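Local coordinates for protein CMP-sialic acid transporter 1 (Zea mays, PDB 6I1R) that probably carries CMP-sialic acid from the cytoplasm into the Golgi, as a member of the CMP-sialate:CMP antiporter subfamily, at residues V76-I81 / G177-Y182; Q197-G202 / L249-M254; I132-V137 / I293-I298; V137-S142 / S265-M270. The protein carries 5 engineered substitutions. All blocks are in the same frame, centred on the assembly; numbering follows the deposited sequence.

Contact 1. Residues V76-I81 / G177-Y182; sequences VVPSVI and GVYTEY. With C5P (cytidine-5'-monophosphate), chain D.
Tyr179 of helix 160-186 lays its ring beside Val77 of helix 76-92. With CG anti to the backbone N (chi1 -166°), the side chain reaches across the gap between the helices. Beyond CB, CG is the first atom within range of Val77. CD2 then lies 3.7 Å from Val77 CG1, while CE2 comes within 3.6 Å of Val77 CB. Further out, CZ and OH run past the other methyl, Val77 CG2, with OH 4.1 Å from it. The two side chains meet at about a right angle. Val77 CG1 sits over one ring face in a CH-pi contact, 4.0 Å from the centroid and 22° off the ring normal. Tyr182 CD2, one turn further along, lies over the opposite face. The Pro78 ring flanks Tyr179 obliquely, CD being 4.0 Å from Tyr179 CD2, and also brings CG near Thr180 OG1, whose hydroxyl is bonded to Ala176 O within its own helix. With an alanine in place of Tyr179, Val77 and Pro78 would probably border a gap and the valine methyls would lose the ring face they pack on. The two helix segments are almost exactly antiparallel, at 174°. Next to Pro78, Ser79 turns to the bound CMP, its CB 3.3 Å from the ligand O3'; Phe205, another pocket residue, packs against Ser79 from helix 191-216. Helix 76-92, one of the helices lining the nucleotide pocket, is thus joined to helix 160-186 mainly by apolar surfaces across these two segments, a join that depends on fit rather than on directional bonds.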
loop_
_atom_site.group_PDB
_atom_site.type_symbol
_atom_site.label_atom_id
_atom_site.label_comp_id
_atom_site.label_asym_id
_atom_site.label_seq_id
_atom_site.Cartn_x
_atom_site.Cartn_y
_atom_site.Cartn_z
ATOM N N VAL B 76 -2.856 -8.076 -30.103
ATOM C CA VAL B 76 -3.255 -8.749 -28.860
ATOM C C VAL B 76 -1.990 -9.083 -28.057
ATOM O O VAL B 76 -1.975 -8.957 -26.831
ATOM C CB VAL B 76 -4.085 -10.023 -29.130
ATOM C CG1 VAL B 76 -4.544 -10.683 -27.836
ATOM C CG2 VAL B 76 -5.284 -9.766 -30.032
ATOM N N VAL B 77 -0.932 -9.478 -28.765
ATOM C CA VAL B 77 0.226 -10.151 -28.161
ATOM C C VAL B 77 0.780 -9.311 -27.001
ATOM O O VAL B 77 0.898 -9.824 -25.889
ATOM C CB VAL B 77 1.305 -10.478 -29.215
ATOM C CG1 VAL B 77 2.602 -10.963 -28.581
ATOM C CG2 VAL B 77 0.801 -11.491 -30.234
ATOM N N PRO B 78 1.103 -8.023 -27.236
ATOM C CA PRO B 78 1.650 -7.212 -26.136
ATOM C C PRO B 78 0.812 -7.312 -24.851
ATOM O O PRO B 78 1.372 -7.423 -23.759
ATOM C CB PRO B 78 1.639 -5.770 -26.659
ATOM C CG PRO B 78 1.752 -5.935 -28.148
ATOM C CD PRO B 78 0.953 -7.189 -28.437
ATOM N N SER B 79 -0.510 -7.292 -24.996
ATOM C CA SER B 79 -1.421 -7.365 -23.850
ATOM C C SER B 79 -1.315 -8.735 -23.166
ATOM O O SER B 79 -1.393 -8.815 -21.939
ATOM C CB SER B 79 -2.842 -7.064 -24.260
ATOM O OG SER B 79 -3.000 -5.687 -24.566
ATOM N N VAL B 80 -1.146 -9.799 -23.951
ATOM C CA VAL B 80 -0.984 -11.150 -23.398
ATOM C C VAL B 80 0.335 -11.216 -22.618
ATOM O O VAL B 80 0.383 -11.798 -21.535
ATOM C CB VAL B 80 -1.043 -12.235 -24.491
ATOM C CG1 VAL B 80 -0.495 -13.570 -24.006
ATOM C CG2 VAL B 80 -2.454 -12.408 -25.032
ATOM N N ILE B 81 1.394 -10.630 -23.173
ATOM C CA ILE B 81 2.697 -10.619 -22.507
ATOM C C ILE B 81 2.564 -9.844 -21.191
ATOM O O ILE B 81 2.970 -10.329 -20.136
ATOM C CB ILE B 81 3.798 -10.018 -23.408
ATOM C CG1 ILE B 81 3.984 -10.806 -24.710
ATOM C CG2 ILE B 81 5.108 -9.900 -22.642
ATOM C CD1 ILE B 81 4.738 -10.051 -25.783
ATOM N N GLY B 177 7.925 -4.784 -25.141
ATOM C CA GLY B 177 8.412 -3.578 -25.801
ATOM C C GLY B 177 8.951 -3.865 -27.191
ATOM O O GLY B 177 8.635 -3.152 -28.143
ATOM N N VAL B 178 9.763 -4.911 -27.315
ATOM C CA VAL B 178 10.387 -5.238 -28.602
ATOM C C VAL B 178 9.298 -5.674 -29.592
ATOM O O VAL B 178 9.370 -5.313 -30.767
ATOM C CB VAL B 178 11.507 -6.291 -28.456
ATOM C CG1 VAL B 178 11.577 -7.249 -29.639
ATOM C CG2 VAL B 178 12.860 -5.627 -28.235
ATOM N N TYR B 179 8.297 -6.424 -29.136
ATOM C CA TYR B 179 7.247 -6.858 -30.055
ATOM C C TYR B 179 6.415 -5.653 -30.511
ATOM O O TYR B 179 5.984 -5.606 -31.661
ATOM C CB TYR B 179 6.340 -7.927 -29.444
ATOM C CG TYR B 179 5.480 -8.613 -30.477
ATOM C CD1 TYR B 179 6.017 -9.577 -31.314
ATOM C CD2 TYR B 179 4.151 -8.266 -30.657
ATOM C CE1 TYR B 179 5.251 -10.203 -32.283
ATOM C CE2 TYR B 179 3.370 -8.879 -31.623
ATOM C CZ TYR B 179 3.922 -9.853 -32.438
ATOM O OH TYR B 179 3.166 -10.468 -33.395
ATOM N N THR B 180 6.193 -4.692 -29.616
ATOM C CA THR B 180 5.455 -3.477 -29.965
ATOM C C THR B 180 6.171 -2.764 -31.119
ATOM O O THR B 180 5.551 -2.449 -32.136
ATOM C CB THR B 180 5.271 -2.571 -28.739
ATOM O OG1 THR B 180 4.563 -3.317 -27.747
ATOM C CG2 THR B 180 4.516 -1.296 -29.048
ATOM N N GLU B 181 7.475 -2.536 -30.964
ATOM C CA GLU B 181 8.287 -1.899 -32.009
ATOM C C GLU B 181 8.098 -2.645 -33.335
ATOM O O GLU B 181 7.920 -2.022 -34.386
ATOM C CB GLU B 181 9.766 -1.878 -31.618
ATOM C CG GLU B 181 10.664 -1.261 -32.677
ATOM C CD GLU B 181 12.008 -0.757 -32.180
ATOM O OE1 GLU B 181 12.321 -0.970 -30.991
ATOM O OE2 GLU B 181 12.745 -0.158 -32.986
ATOM N N TYR B 182 8.149 -3.974 -33.272
ATOM C CA TYR B 182 7.917 -4.804 -34.450
ATOM C C TYR B 182 6.593 -4.387 -35.104
ATOM O O TYR B 182 6.568 -4.089 -36.297
ATOM C CB TYR B 182 7.951 -6.291 -34.082
ATOM C CG TYR B 182 7.284 -7.211 -35.074
ATOM C CD1 TYR B 182 7.835 -7.433 -36.326
ATOM C CD2 TYR B 182 6.105 -7.867 -34.762
ATOM C CE1 TYR B 182 7.230 -8.278 -37.244
ATOM C CE2 TYR B 182 5.487 -8.716 -35.667
ATOM C CZ TYR B 182 6.051 -8.921 -36.913
ATOM O OH TYR B 182 5.450 -9.753 -37.813
HETATM O O3P C5P D . -0.122 -0.077 -21.053
HETATM P P C5P D . 0.140 -1.356 -20.295
HETATM O O1P C5P D . 1.497 -1.967 -20.555
HETATM O O2P C5P D . -0.253 -1.311 -18.838
HETATM O "O5'" C5P D . -0.891 -2.409 -20.945
HETATM C "C5'" C5P D . -1.936 -2.979 -20.159
HETATM C "C4'" C5P D . -1.770 -4.492 -20.115
HETATM O "O4'" C5P D . -0.988 -4.858 -18.975
HETATM C "C3'" C5P D . -3.117 -5.193 -20.005
HETATM O "O3'" C5P D . -3.345 -5.990 -21.174
HETATM C "C2'" C5P D . -3.059 -6.021 -18.728
HETATM O "O2'" C5P D . -3.239 -7.423 -18.967
HETATM C "C1'" C5P D . -1.683 -5.777 -18.127
HETATM N N1 C5P D . -1.823 -5.211 -16.783
HETATM C C2 C5P D . -2.312 -6.011 -15.730
HETATM N N3 C5P D . -2.444 -5.496 -14.489
HETATM C C4 C5P D . -2.110 -4.209 -14.246
HETATM C C5 C5P D . -1.627 -3.409 -15.275
HETATM C C6 C5P D . -1.489 -3.937 -16.553
HETATM O O2 C5P D . -2.624 -7.202 -15.947
HETATM N N4 C5P D . -2.245 -3.699 -12.998
#

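Contact 2. Residues Q197-G202 / L249-M254; sequences QLYTFG and LVSWLM
Two predicted membrane-spanning helices meet here beside the CMP pocket: helix 191-216, which supplies Gly202 to the nucleotide site, and helix 234-256. Their backbones stay well apart, the closest CA atoms, those of Leu198 and Ser251, being 9.6 Å from each other, and side chains bridge the space. Tyr199 does most of this work. Its CG is anti to the carbonyl carbon (chi1 -61°), and although CB does not aim at the partner helix, the length of the ring carries the phenol to it. Tyr199 OH arrives 3.4 Å from Ser251 CB and 3.8 Å from Ser251 OG, so the hydroxyl end meets the serine while the ring itself remains behind. Leu198 adds a looser touch from the same helix, CD2 lying 4.4 Å from Ser251 OG. The serine hydroxyl, placed anti to its own backbone N (chi1 -152°), is hydrogen-bonded to Asn195 OD1, one turn before Tyr199 on helix 191-216. Tyr199 OH has a weak hydrogen bond to Gly247 O, and its side chain also packs on Glu42 and Lys45, both residues of the CMP pocket. That side chain comes within about 6 Å of the bound nucleotide, consistent with a place just behind the ligand-lining residues. The small area shared by the segments is buried, and its polar ends find their partners nearby: the serine through Asn195, the tyrosine weakly through Gly247. The helices are thus linked by the Ser251-Asn195 hydrogen bond and the weaker one from Tyr199 to Gly247, both beside the Tyr199-Ser251 touch, with the phenol ring spanning the distance between backbones.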
loop_
_atom_site.group_PDB
_atom_site.type_symbol
_atom_site.label_atom_id
_atom_site.label_comp_id
_atom_site.label_asym_id
_atom_site.label_seq_id
_atom_site.Cartn_x
_atom_site.Cartn_y
_atom_site.Cartn_z
ATOM N N GLN B 197 -5.647 0.255 -32.200
ATOM C CA GLN B 197 -5.748 -1.208 -32.126
ATOM C C GLN B 197 -5.024 -1.711 -30.871
ATOM O O GLN B 197 -5.552 -2.537 -30.121
ATOM C CB GLN B 197 -5.117 -1.874 -33.350
ATOM C CG GLN B 197 -5.723 -1.460 -34.681
ATOM C CD GLN B 197 -4.759 -1.742 -35.805
ATOM O OE1 GLN B 197 -4.659 -2.866 -36.294
ATOM N NE2 GLN B 197 -4.018 -0.721 -36.205
ATOM N N LEU B 198 -3.809 -1.209 -30.674
ATOM C CA LEU B 198 -2.962 -1.605 -29.549
ATOM C C LEU B 198 -3.707 -1.374 -28.229
ATOM O O LEU B 198 -3.827 -2.287 -27.414
ATOM C CB LEU B 198 -1.663 -0.793 -29.604
ATOM C CG LEU B 198 -0.636 -1.095 -28.513
ATOM C CD1 LEU B 198 -0.151 -2.536 -28.601
ATOM C CD2 LEU B 198 0.539 -0.133 -28.599
ATOM N N TYR B 199 -4.215 -0.157 -28.045
ATOM C CA TYR B 199 -4.792 0.270 -26.767
ATOM C C TYR B 199 -6.230 -0.240 -26.607
ATOM O O TYR B 199 -6.769 -0.188 -25.502
ATOM C CB TYR B 199 -4.733 1.795 -26.637
ATOM C CG TYR B 199 -3.342 2.378 -26.663
ATOM C CD1 TYR B 199 -2.288 1.754 -26.011
ATOM C CD2 TYR B 199 -3.075 3.567 -27.326
ATOM C CE1 TYR B 199 -1.009 2.285 -26.028
ATOM C CE2 TYR B 199 -1.802 4.113 -27.350
ATOM C CZ TYR B 199 -0.765 3.471 -26.697
ATOM O OH TYR B 199 0.493 3.998 -26.710
ATOM N N THR B 200 -6.856 -0.717 -27.682
ATOM C CA THR B 200 -8.164 -1.369 -27.562
ATOM C C THR B 200 -7.985 -2.693 -26.809
ATOM O O THR B 200 -8.669 -2.950 -25.816
ATOM C CB THR B 200 -8.827 -1.553 -28.934
ATOM O OG1 THR B 200 -9.276 -0.268 -29.362
ATOM C CG2 THR B 200 -9.998 -2.511 -28.916
ATOM N N PHE B 201 -7.045 -3.511 -27.273
ATOM C CA PHE B 201 -6.778 -4.808 -26.655
ATOM C C PHE B 201 -6.290 -4.612 -25.213
ATOM O O PHE B 201 -6.627 -5.403 -24.331
ATOM C CB PHE B 201 -5.779 -5.607 -27.496
ATOM C CG PHE B 201 -6.357 -6.171 -28.770
ATOM C CD1 PHE B 201 -7.386 -7.100 -28.728
ATOM C CD2 PHE B 201 -5.875 -5.777 -30.009
ATOM C CE1 PHE B 201 -7.922 -7.620 -29.897
ATOM C CE2 PHE B 201 -6.411 -6.301 -31.177
ATOM C CZ PHE B 201 -7.432 -7.222 -31.119
ATOM N N GLY B 202 -5.511 -3.558 -24.978
ATOM C CA GLY B 202 -5.065 -3.214 -23.628
ATOM C C GLY B 202 -6.231 -2.900 -22.704
ATOM O O GLY B 202 -6.271 -3.379 -21.570
ATOM N N LEU B 249 4.083 8.694 -25.914
ATOM C CA LEU B 249 5.450 8.989 -26.338
ATOM C C LEU B 249 6.196 7.676 -26.596
ATOM O O LEU B 249 6.959 7.575 -27.557
ATOM C CB LEU B 249 6.156 9.824 -25.265
ATOM C CG LEU B 249 5.521 11.177 -24.946
ATOM C CD1 LEU B 249 6.234 11.844 -23.781
ATOM C CD2 LEU B 249 5.523 12.091 -26.162
ATOM N N VAL B 250 5.960 6.675 -25.751
ATOM C CA VAL B 250 6.587 5.365 -25.934
ATOM C C VAL B 250 6.189 4.825 -27.314
ATOM O O VAL B 250 7.040 4.319 -28.044
ATOM C CB VAL B 250 6.216 4.384 -24.804
ATOM C CG1 VAL B 250 6.624 2.953 -25.132
ATOM C CG2 VAL B 250 6.815 4.810 -23.472
ATOM N N SER B 251 4.913 4.966 -27.673
ATOM C CA SER B 251 4.421 4.483 -28.965
ATOM C C SER B 251 5.108 5.253 -30.099
ATOM O O SER B 251 5.587 4.652 -31.061
ATOM C CB SER B 251 2.917 4.585 -29.058
ATOM O OG SER B 251 2.397 3.599 -29.940
ATOM N N TRP B 252 5.174 6.577 -29.968
ATOM C CA TRP B 252 5.877 7.404 -30.950
ATOM C C TRP B 252 7.274 6.822 -31.201
ATOM O O TRP B 252 7.679 6.637 -32.353
ATOM C CB TRP B 252 5.944 8.868 -30.493
ATOM C CG TRP B 252 6.346 9.817 -31.582
ATOM C CD1 TRP B 252 5.521 10.580 -32.355
ATOM C CD2 TRP B 252 7.684 10.085 -32.039
ATOM N NE1 TRP B 252 6.251 11.309 -33.255
ATOM C CE2 TRP B 252 7.579 11.024 -33.088
ATOM C CE3 TRP B 252 8.953 9.624 -31.669
ATOM C CZ2 TRP B 252 8.699 11.510 -33.763
ATOM C CZ3 TRP B 252 10.057 10.105 -32.336
ATOM C CH2 TRP B 252 9.930 11.035 -33.369
ATOM N N LEU B 253 7.986 6.514 -30.117
ATOM C CA LEU B 253 9.368 6.009 -30.191
ATOM C C LEU B 253 9.387 4.580 -30.749
ATOM O O LEU B 253 10.346 4.195 -31.419
ATOM C CB LEU B 253 10.007 6.051 -28.799
ATOM C CG LEU B 253 10.353 7.438 -28.257
ATOM C CD1 LEU B 253 10.860 7.344 -26.826
ATOM C CD2 LEU B 253 11.383 8.134 -29.135
ATOM N N MET B 254 8.349 3.793 -30.463
ATOM C CA MET B 254 8.224 2.455 -31.049
ATOM C C MET B 254 8.122 2.575 -32.575
ATOM O O MET B 254 8.590 1.693 -33.293
ATOM C CB MET B 254 6.993 1.707 -30.520
ATOM C CG MET B 254 7.035 1.392 -29.034
ATOM S SD MET B 254 8.383 0.281 -28.564
ATOM C CE MET B 254 9.664 1.469 -28.160
#

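Contact 3. Residues I132-V137 / I293-I298; sequences IVLLAV and IIICII
Leu134 and Ile295 set their side chains across each other at about a right angle, the leucine fork meeting the isoleucine branch methyl. Leu134 CD2 lies 3.8 Å from Ile295 CG2. The same methyl also leans on the backbone of the opposing helix beside Leu134 O. Ile295 CG2 is anti to its backbone N, with CG1 anti to the carbonyl carbon (chi1 -71°), which points the short branch at helix 126-143. The other leucine methyl, Leu134 CD1, reaches in a looser way toward Ile298 CG2, at 4.5 Å. Helices 126-143 and 287-304 form an antiparallel pair of the all-helical transporter, their segments running 159° apart in direction with axes 8.3 Å from each other at closest approach. The backbones come nearest at Leu135 and Cys296, whose CA atoms are separated by 5.4 Å, a spacing consistent with the small side chain of Cys296. Leu135 has its CA close to the partner but its CB directed away from it, yet CG anti to the backbone N (chi1 -174°) allows CD1 to return to Cys296 SG at 4.0 Å. The thiol sulfur is also near Leu135 O. On the buried side of the pair, Met268 and Leu271 of helix 259-279 touch Cys296, and Ile109 of helix 108-118 lies against Leu135; Ile298 is on the surface.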
loop_
_atom_site.group_PDB
_atom_site.type_symbol
_atom_site.label_atom_id
_atom_site.label_comp_id
_atom_site.label_asym_id
_atom_site.label_seq_id
_atom_site.Cartn_x
_atom_site.Cartn_y
_atom_site.Cartn_z
ATOM N N ILE B 132 25.136 -0.489 -23.419
ATOM C CA ILE B 132 23.889 -1.083 -22.916
ATOM C C ILE B 132 24.168 -1.679 -21.530
ATOM O O ILE B 132 23.436 -1.416 -20.575
ATOM C CB ILE B 132 23.315 -2.145 -23.882
ATOM C CG1 ILE B 132 23.149 -1.627 -25.315
ATOM C CG2 ILE B 132 22.003 -2.705 -23.347
ATOM C CD1 ILE B 132 22.346 -0.352 -25.436
ATOM N N VAL B 133 25.240 -2.462 -21.431
ATOM C CA VAL B 133 25.622 -3.085 -20.165
ATOM C C VAL B 133 25.909 -1.980 -19.142
ATOM O O VAL B 133 25.366 -1.998 -18.038
ATOM C CB VAL B 133 26.827 -4.035 -20.332
ATOM C CG1 VAL B 133 27.365 -4.508 -18.987
ATOM C CG2 VAL B 133 26.488 -5.230 -21.212
ATOM N N LEU B 134 26.739 -1.011 -19.517
ATOM C CA LEU B 134 27.097 0.066 -18.591
ATOM C C LEU B 134 25.836 0.740 -18.044
ATOM O O LEU B 134 25.802 1.094 -16.868
ATOM C CB LEU B 134 27.987 1.100 -19.285
ATOM C CG LEU B 134 29.489 0.929 -19.073
ATOM C CD1 LEU B 134 30.242 1.981 -19.862
ATOM C CD2 LEU B 134 29.858 1.005 -17.599
ATOM N N LEU B 135 24.819 0.916 -18.887
ATOM C CA LEU B 135 23.577 1.561 -18.454
ATOM C C LEU B 135 22.930 0.733 -17.338
ATOM O O LEU B 135 22.557 1.274 -16.296
ATOM C CB LEU B 135 22.626 1.711 -19.646
ATOM C CG LEU B 135 21.349 2.504 -19.369
ATOM C CD1 LEU B 135 21.662 3.970 -19.108
ATOM C CD2 LEU B 135 20.364 2.367 -20.519
ATOM N N ALA B 136 22.802 -0.571 -17.570
ATOM C CA ALA B 136 22.213 -1.484 -16.591
ATOM C C ALA B 136 23.039 -1.475 -15.300
ATOM O O ALA B 136 22.480 -1.450 -14.205
ATOM C CB ALA B 136 22.123 -2.874 -17.174
ATOM N N VAL B 137 24.361 -1.494 -15.442
ATOM C CA VAL B 137 25.261 -1.505 -14.289
ATOM C C VAL B 137 25.161 -0.159 -13.556
ATOM O O VAL B 137 25.169 -0.127 -12.328
ATOM C CB VAL B 137 26.712 -1.817 -14.710
ATOM C CG1 VAL B 137 27.693 -1.598 -13.569
ATOM C CG2 VAL B 137 26.853 -3.227 -15.263
ATOM N N ILE B 293 25.324 7.996 -11.865
ATOM C CA ILE B 293 25.073 9.077 -12.829
ATOM C C ILE B 293 26.244 9.166 -13.816
ATOM O O ILE B 293 26.026 9.280 -15.023
ATOM C CB ILE B 293 24.823 10.416 -12.102
ATOM C CG1 ILE B 293 23.452 10.435 -11.423
ATOM C CG2 ILE B 293 24.992 11.596 -13.050
ATOM C CD1 ILE B 293 23.294 11.518 -10.381
ATOM N N ILE B 294 27.473 9.123 -13.301
ATOM C CA ILE B 294 28.676 9.256 -14.136
ATOM C C ILE B 294 28.749 8.069 -15.106
ATOM O O ILE B 294 29.014 8.251 -16.296
ATOM C CB ILE B 294 29.948 9.376 -13.269
ATOM C CG1 ILE B 294 29.969 10.693 -12.487
ATOM C CG2 ILE B 294 31.203 9.209 -14.116
ATOM C CD1 ILE B 294 30.935 10.710 -11.326
ATOM N N ILE B 295 28.516 6.866 -14.589
ATOM C CA ILE B 295 28.467 5.662 -15.424
ATOM C C ILE B 295 27.442 5.876 -16.543
ATOM O O ILE B 295 27.722 5.610 -17.713
ATOM C CB ILE B 295 28.135 4.413 -14.581
ATOM C CG1 ILE B 295 29.303 4.019 -13.674
ATOM C CG2 ILE B 295 27.706 3.255 -15.469
ATOM C CD1 ILE B 295 28.888 3.295 -12.417
ATOM N N CYS B 296 26.264 6.362 -16.166
ATOM C CA CYS B 296 25.145 6.493 -17.095
ATOM C C CYS B 296 25.418 7.605 -18.119
ATOM O O CYS B 296 25.176 7.407 -19.308
ATOM C CB CYS B 296 23.840 6.732 -16.343
ATOM S SG CYS B 296 23.144 5.215 -15.640
ATOM N N ILE B 297 25.927 8.753 -17.674
ATOM C CA ILE B 297 26.286 9.841 -18.598
ATOM C C ILE B 297 27.307 9.318 -19.619
ATOM O O ILE B 297 27.208 9.623 -20.808
ATOM C CB ILE B 297 26.809 11.078 -17.836
ATOM C CG1 ILE B 297 25.674 11.815 -17.119
ATOM C CG2 ILE B 297 27.578 12.010 -18.765
ATOM C CD1 ILE B 297 26.136 12.915 -16.188
ATOM N N ILE B 298 28.277 8.535 -19.152
ATOM C CA ILE B 298 29.302 7.967 -20.036
ATOM C C ILE B 298 28.660 6.888 -20.920
ATOM O O ILE B 298 28.991 6.786 -22.099
ATOM C CB ILE B 298 30.506 7.441 -19.224
ATOM C CG1 ILE B 298 31.435 8.590 -18.821
ATOM C CG2 ILE B 298 31.255 6.350 -19.979
ATOM C CD1 ILE B 298 32.438 8.234 -17.749
#

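Contact 4. Residues V137-S142 / S265-M270; sequences VGTTTS and STSMAM
Thr139 OG1 lies within hydrogen-bonding reach of two backbone carbonyls of its own helix, Leu135 O and Ala136 O, which share its one hydrogen. With OG1 held between the backbone N and the carbonyl carbon, the methyl CG2 is turned toward helix 259-279. There it rests 3.8 Å from Ser267 CB, the serine hydroxyl being engaged with Val263 O on its own helix. The pair thus meets through carbon, each polar group having turned back to its backbone. Ser142 OG donates to Thr139 O at 2.6 Å, with a C=O...donor angle of 127° and the donor tilted 22° from the carbonyl plane. The thioether methyl of Met270 comes to the same place: its CE lies against Ser142 OG and 4.0 Å from Thr139 O. Met270 gets there by leaving its helix with CG anti to the backbone N and then bending at both following torsions. Replacing Ser142 by an alanine removes OG, and Thr139 O would probably lose its side-chain donor while Met270 CE loses the atom it leans on. Further from the partner helix, Val137 O accepts from both Thr141 OG1, at 2.8 Å, and Thr141 N, from opposite faces of its plane. The two helix segments run nearly parallel, at 21°, with axes 10.5 Å apart. Ile109 of helix 108-118 touches both Thr139 and Ser267, and Cys296 of helix 287-304 touches Thr139 and Met268, so the pair is packed between these two helices; helix 3-24 lies against Ser265, Met268 and Ala269.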
loop_
_atom_site.group_PDB
_atom_site.type_symbol
_atom_site.label_atom_id
_atom_site.label_comp_id
_atom_site.label_asym_id
_atom_site.label_seq_id
_atom_site.Cartn_x
_atom_site.Cartn_y
_atom_site.Cartn_z
ATOM N N VAL B 137 24.361 -1.494 -15.442
ATOM C CA VAL B 137 25.261 -1.505 -14.289
ATOM C C VAL B 137 25.161 -0.159 -13.556
ATOM O O VAL B 137 25.169 -0.127 -12.328
ATOM C CB VAL B 137 26.712 -1.817 -14.710
ATOM C CG1 VAL B 137 27.693 -1.598 -13.569
ATOM C CG2 VAL B 137 26.853 -3.227 -15.263
ATOM N N GLY B 138 25.060 0.937 -14.305
ATOM C CA GLY B 138 25.051 2.288 -13.730
ATOM C C GLY B 138 23.789 2.581 -12.936
ATOM O O GLY B 138 23.835 3.279 -11.918
ATOM N N THR B 139 22.659 2.061 -13.413
ATOM C CA THR B 139 21.367 2.255 -12.756
ATOM C C THR B 139 21.310 1.404 -11.481
ATOM O O THR B 139 20.890 1.878 -10.426
ATOM C CB THR B 139 20.217 1.925 -13.714
ATOM O OG1 THR B 139 20.406 0.593 -14.192
ATOM C CG2 THR B 139 20.135 2.884 -14.881
ATOM N N THR B 140 21.739 0.151 -11.601
ATOM C CA THR B 140 21.876 -0.750 -10.456
ATOM C C THR B 140 22.740 -0.090 -9.375
ATOM O O THR B 140 22.376 -0.107 -8.200
ATOM C CB THR B 140 22.463 -2.099 -10.892
ATOM O OG1 THR B 140 21.605 -2.643 -11.895
ATOM C CG2 THR B 140 22.608 -3.087 -9.755
ATOM N N THR B 141 23.863 0.498 -9.791
ATOM C CA THR B 141 24.827 1.126 -8.875
ATOM C C THR B 141 24.129 2.188 -8.013
ATOM O O THR B 141 24.357 2.247 -6.807
ATOM C CB THR B 141 26.013 1.720 -9.648
ATOM O OG1 THR B 141 26.787 0.633 -10.157
ATOM C CG2 THR B 141 26.898 2.616 -8.808
ATOM N N SER B 142 23.288 3.012 -8.632
ATOM C CA SER B 142 22.592 4.089 -7.923
ATOM C C SER B 142 21.573 3.521 -6.926
ATOM O O SER B 142 21.285 4.150 -5.909
ATOM C CB SER B 142 21.932 5.032 -8.896
ATOM O OG SER B 142 20.970 4.350 -9.686
ATOM N N SER B 265 15.805 6.741 -21.928
ATOM C CA SER B 265 14.908 7.758 -21.356
ATOM C C SER B 265 14.432 7.327 -19.964
ATOM O O SER B 265 14.483 8.111 -19.015
ATOM C CB SER B 265 13.733 8.030 -22.262
ATOM O OG SER B 265 14.161 8.500 -23.531
ATOM N N THR B 266 13.970 6.081 -19.868
ATOM C CA THR B 266 13.448 5.497 -18.628
ATOM C C THR B 266 14.534 5.490 -17.546
ATOM O O THR B 266 14.270 5.809 -16.386
ATOM C CB THR B 266 12.951 4.062 -18.858
ATOM O OG1 THR B 266 12.656 3.890 -20.244
ATOM C CG2 THR B 266 11.725 3.722 -18.040
ATOM N N SER B 267 15.745 5.106 -17.941
ATOM C CA SER B 267 16.874 5.012 -17.018
ATOM C C SER B 267 17.232 6.401 -16.478
ATOM O O SER B 267 17.401 6.575 -15.272
ATOM C CB SER B 267 18.059 4.358 -17.682
ATOM O OG SER B 267 17.768 3.011 -18.027
ATOM N N MET B 268 17.325 7.382 -17.375
ATOM C CA MET B 268 17.709 8.749 -17.000
ATOM C C MET B 268 16.600 9.402 -16.165
ATOM O O MET B 268 16.872 10.315 -15.383
ATOM C CB MET B 268 17.978 9.611 -18.239
ATOM C CG MET B 268 19.166 9.150 -19.065
ATOM S SD MET B 268 20.690 8.995 -18.105
ATOM C CE MET B 268 21.556 7.769 -19.083
ATOM N N ALA B 269 15.360 8.949 -16.338
ATOM C CA ALA B 269 14.247 9.423 -15.513
ATOM C C ALA B 269 14.456 8.983 -14.059
ATOM O O ALA B 269 14.272 9.769 -13.127
ATOM C CB ALA B 269 12.941 8.900 -16.060
ATOM N N MET B 270 14.852 7.724 -13.891
ATOM C CA MET B 270 15.066 7.123 -12.577
ATOM C C MET B 270 16.185 7.864 -11.832
ATOM O O MET B 270 16.133 7.993 -10.609
ATOM C CB MET B 270 15.443 5.645 -12.717
ATOM C CG MET B 270 15.369 4.868 -11.418
ATOM S SD MET B 270 16.693 3.642 -11.283
ATOM C CE MET B 270 18.091 4.710 -10.944
#

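From the N terminus, 76-81 opens contact 1. Before it closes at 177-182, helix 126-143 opens contact 3 at 132-137 and contact 4 at 137-142, sharing Val137, so contact 1 crosses both. Contact 2 then opens at 197-202 and closes at 249-254, in series after contact 1 and nested within the loops of contacts 4 and 3. Contact 4 closes at 265-270, itself nested inside contact 3, which closes last at 293-298. Contacts 1 and 2 touch and tie helices 76-92, 160-186, 191-216 and 234-256 near CMP. Contacts 3 and 4, with centres 7 Å apart, join helices 126-143, 259-279 and 287-304 on the other side of the chain's centre from contact 2.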